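Side-chain contact in chitosanase (Gynuella sunshinyii YC6258, PDB 6X2Q), which binds chitotetraose and probably hydrolyses the glycosidic bonds of chitosan: residues L54-R59 against P104-V109. Numbering follows the deposited sequence.
Sequences LEVIQR and PVFRQV
Val56 meets both Phe106 and Val109 through a single methyl group, CG1, and this small apolar cluster is the tight part of the contact. CG1 of Val56 lies 3.6 Å from CE1 of Phe106, with CZ next nearest; the two side chains cross at about a right angle. Phe106 arrives there because CG is anti to its backbone N (chi1 -174°), which carries the flat ring to the valine. A large apolar ring suits this buried spot, since it also packs on Tyr60. CG1 of Val109 packs more loosely against the same methyl, 4.0 Å from CG1 of Val56, but sits 3.5 Å from the backbone O of Val56. Short, branched valines suit both helices where the CA atoms of Val56 and Val109 come within 6.2 Å. Van der Waals contact joins the segments, with no hydrogen bond between them.

Toward solvent the contact thins out to Arg59, which offers CB to CG1 of Val109 at 3.9 Å. An arginine serves well at such a border, since its aliphatic base packs against the valine while its charged end, bent at chi3 (69°), makes a rather long salt bridge with Glu55, NH1 to OE1 3.5 Å. That pairing probably also eases the closeness of Glu55 to Glu116.

This is plain helix-to-helix packing, with the Val56 side chain about 9 Å from a bound glucosamine unit. The axes of 54-59 and 104-109, parts of helices 52-63 and 104-129, run 135° apart. Val113, farther along the latter helix, also touches Val56 and Arg59. Trp97 of helix 93-100 touches Val56 and meets the Phe106 ring edge-to-face, while Ile57 touches Leu73 and Leu76 of helix 73-82.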
ATOM      1  N   LEU A  54      -9.121  10.955  -5.370  1.00 33.41           N
ATOM      2  CA  LEU A  54      -9.905  12.188  -5.188  1.00 38.18           C
ATOM      3  C   LEU A  54      -9.249  13.063  -4.121  1.00 38.90           C
ATOM      4  O   LEU A  54      -9.100  14.217  -4.367  1.00 38.42           O
ATOM      5  CB  LEU A  54     -11.337  11.840  -4.793  1.00 31.25           C
ATOM      6  CG  LEU A  54     -12.174  13.037  -4.367  1.00 39.43           C
ATOM      7  CD1 LEU A  54     -12.495  13.913  -5.555  1.00 38.84           C
ATOM      8  CD2 LEU A  54     -13.440  12.618  -3.677  1.00 34.16           C
ATOM      9  N   GLU A  55      -8.874  12.492  -2.987  1.00 34.20           N
ATOM     10  CA  GLU A  55      -8.279  13.297  -1.939  1.00 37.43           C
ATOM     11  C   GLU A  55      -6.996  13.971  -2.415  1.00 37.36           C
ATOM     12  O   GLU A  55      -6.766  15.147  -2.115  1.00 33.29           O
ATOM     13  CB  GLU A  55      -8.019  12.453  -0.705  1.00 35.39           C
ATOM     14  CG  GLU A  55      -7.606  13.311   0.447  1.00 42.38           C
ATOM     15  CD  GLU A  55      -7.114  12.513   1.611  1.00 43.80           C
ATOM     16  OE1 GLU A  55      -6.537  13.126   2.529  1.00 47.30           O
ATOM     17  OE2 GLU A  55      -7.303  11.279   1.607  1.00 42.27           O
ATOM     18  N   VAL A  56      -6.162  13.253  -3.173  1.00 33.22           N
ATOM     19  CA  VAL A  56      -4.920  13.842  -3.667  1.00 30.55           C
ATOM     20  C   VAL A  56      -5.227  15.066  -4.528  1.00 39.57           C
ATOM     21  O   VAL A  56      -4.677  16.159  -4.317  1.00 33.04           O
ATOM     22  CB  VAL A  56      -4.102  12.790  -4.440  1.00 28.91           C
ATOM     23  CG1 VAL A  56      -2.950  13.438  -5.181  1.00 29.85           C
ATOM     24  CG2 VAL A  56      -3.584  11.684  -3.499  1.00 32.47           C
ATOM     25  N   ILE A  57      -6.135  14.907  -5.494  1.00 38.38           N
ATOM     26  CA  ILE A  57      -6.414  15.999  -6.416  1.00 34.31           C
ATOM     27  C   ILE A  57      -7.111  17.135  -5.689  1.00 35.80           C
ATOM     28  O   ILE A  57      -6.788  18.305  -5.910  1.00 33.68           O
ATOM     29  CB  ILE A  57      -7.204  15.476  -7.632  1.00 37.06           C
ATOM     30  CG1 ILE A  57      -6.295  14.545  -8.440  1.00 34.68           C
ATOM     31  CG2 ILE A  57      -7.734  16.629  -8.537  1.00 29.83           C
ATOM     32  CD1 ILE A  57      -7.005  13.709  -9.497  1.00 34.91           C
ATOM     33  N   GLN A  58      -8.021  16.820  -4.760  1.00 37.91           N
ATOM     34  CA  GLN A  58      -8.668  17.882  -3.990  1.00 37.65           C
ATOM     35  C   GLN A  58      -7.651  18.675  -3.178  1.00 40.43           C
ATOM     36  O   GLN A  58      -7.644  19.913  -3.206  1.00 35.64           O
ATOM     37  CB  GLN A  58      -9.755  17.312  -3.079  1.00 38.49           C
ATOM     38  CG  GLN A  58     -11.071  17.122  -3.807  1.00 40.21           C
ATOM     39  CD  GLN A  58     -12.177  16.546  -2.938  1.00 47.08           C
ATOM     40  OE1 GLN A  58     -11.921  15.885  -1.923  1.00 45.94           O
ATOM     41  NE2 GLN A  58     -13.426  16.782  -3.348  1.00 49.39           N
ATOM     42  N   ARG A  59      -6.776  17.985  -2.446  1.00 38.17           N
ATOM     43  CA  ARG A  59      -5.793  18.723  -1.666  1.00 38.06           C
ATOM     44  C   ARG A  59      -4.888  19.539  -2.575  1.00 37.41           C
ATOM     45  O   ARG A  59      -4.550  20.682  -2.260  1.00 36.30           O
ATOM     46  CB  ARG A  59      -4.987  17.770  -0.793  1.00 35.66           C
ATOM     47  CG  ARG A  59      -5.883  17.039   0.170  1.00 46.41           C
ATOM     48  CD  ARG A  59      -5.110  16.159   1.103  1.00 42.93           C
ATOM     49  NE  ARG A  59      -4.328  16.952   2.030  1.00 55.42           N
ATOM     50  CZ  ARG A  59      -3.670  16.437   3.058  1.00 52.13           C
ATOM     51  NH1 ARG A  59      -3.723  15.134   3.279  1.00 48.28           N
ATOM     52  NH2 ARG A  59      -2.968  17.222   3.862  1.00 56.36           N
ATOM     53  N   PRO A 104       7.084  18.992  -7.833  1.00 37.42           N
ATOM     54  CA  PRO A 104       7.375  18.460  -6.488  1.00 30.47           C
ATOM     55  C   PRO A 104       6.255  18.690  -5.499  1.00 34.40           C
ATOM     56  O   PRO A 104       6.137  17.932  -4.526  1.00 30.63           O
ATOM     57  CB  PRO A 104       8.637  19.223  -6.063  1.00 39.15           C
ATOM     58  CG  PRO A 104       9.120  19.953  -7.274  1.00 40.73           C
ATOM     59  CD  PRO A 104       7.973  20.114  -8.190  1.00 35.67           C
ATOM     60  N   VAL A 105       5.426  19.714  -5.714  1.00 32.51           N
ATOM     61  CA  VAL A 105       4.353  19.993  -4.764  1.00 36.44           C
ATOM     62  C   VAL A 105       3.260  18.936  -4.875  1.00 32.65           C
ATOM     63  O   VAL A 105       2.663  18.536  -3.866  1.00 32.42           O
ATOM     64  CB  VAL A 105       3.788  21.411  -4.975  1.00 35.27           C
ATOM     65  CG1 VAL A 105       2.664  21.672  -3.986  1.00 33.86           C
ATOM     66  CG2 VAL A 105       4.890  22.476  -4.841  1.00 38.78           C
ATOM     67  N   PHE A 106       2.973  18.483  -6.101  1.00 31.67           N
ATOM     68  CA  PHE A 106       2.026  17.384  -6.300  1.00 31.09           C
ATOM     69  C   PHE A 106       2.543  16.099  -5.671  1.00 31.55           C
ATOM     70  O   PHE A 106       1.797  15.399  -4.980  1.00 31.44           O
ATOM     71  CB  PHE A 106       1.761  17.171  -7.790  1.00 31.56           C
ATOM     72  CG  PHE A 106       0.683  16.159  -8.071  1.00 37.16           C
ATOM     73  CD1 PHE A 106      -0.617  16.373  -7.642  1.00 35.93           C
ATOM     74  CD2 PHE A 106       0.961  15.009  -8.785  1.00 34.69           C
ATOM     75  CE1 PHE A 106      -1.612  15.440  -7.900  1.00 37.66           C
ATOM     76  CE2 PHE A 106      -0.037  14.073  -9.053  1.00 33.08           C
ATOM     77  CZ  PHE A 106      -1.319  14.287  -8.606  1.00 33.98           C
ATOM     78  N   ARG A 107       3.822  15.781  -5.900  1.00 28.12           N
ATOM     79  CA  ARG A 107       4.435  14.628  -5.247  1.00 34.48           C
ATOM     80  C   ARG A 107       4.344  14.750  -3.734  1.00 32.67           C
ATOM     81  O   ARG A 107       4.070  13.762  -3.039  1.00 31.55           O
ATOM     82  CB  ARG A 107       5.888  14.484  -5.703  1.00 33.54           C
ATOM     83  CG  ARG A 107       6.000  14.380  -7.235  1.00 35.76           C
ATOM     84  CD  ARG A 107       7.271  13.681  -7.687  1.00 35.01           C
ATOM     85  NE  ARG A 107       8.475  14.437  -7.346  1.00 39.36           N
ATOM     86  CZ  ARG A 107       8.969  15.437  -8.075  1.00 36.35           C
ATOM     87  NH1 ARG A 107       8.372  15.821  -9.195  1.00 38.19           N
ATOM     88  NH2 ARG A 107      10.066  16.055  -7.687  1.00 35.13           N
ATOM     89  N   GLN A 108       4.517  15.965  -3.212  1.00 29.69           N
ATOM     90  CA  GLN A 108       4.418  16.182  -1.770  1.00 32.76           C
ATOM     91  C   GLN A 108       3.016  15.868  -1.259  1.00 31.66           C
ATOM     92  O   GLN A 108       2.863  15.251  -0.198  1.00 31.31           O
ATOM     93  CB  GLN A 108       4.815  17.625  -1.425  1.00 28.47           C
ATOM     94  CG  GLN A 108       4.743  17.967   0.067  1.00 27.84           C
ATOM     95  CD  GLN A 108       5.688  17.113   0.915  1.00 35.22           C
ATOM     96  OE1 GLN A 108       6.896  17.114   0.702  1.00 30.04           O
ATOM     97  NE2 GLN A 108       5.130  16.376   1.872  1.00 34.58           N
ATOM     98  N   VAL A 109       1.982  16.271  -2.009  1.00 29.65           N
ATOM     99  CA  VAL A 109       0.608  15.929  -1.636  1.00 27.76           C
ATOM    100  C   VAL A 109       0.437  14.411  -1.573  1.00 28.77           C
ATOM    101  O   VAL A 109      -0.209  13.879  -0.663  1.00 25.56           O
ATOM    102  CB  VAL A 109      -0.394  16.576  -2.620  1.00 32.16           C
ATOM    103  CG1 VAL A 109      -1.823  16.072  -2.368  1.00 27.03           C
ATOM    104  CG2 VAL A 109      -0.353  18.101  -2.519  1.00 28.95           C
TER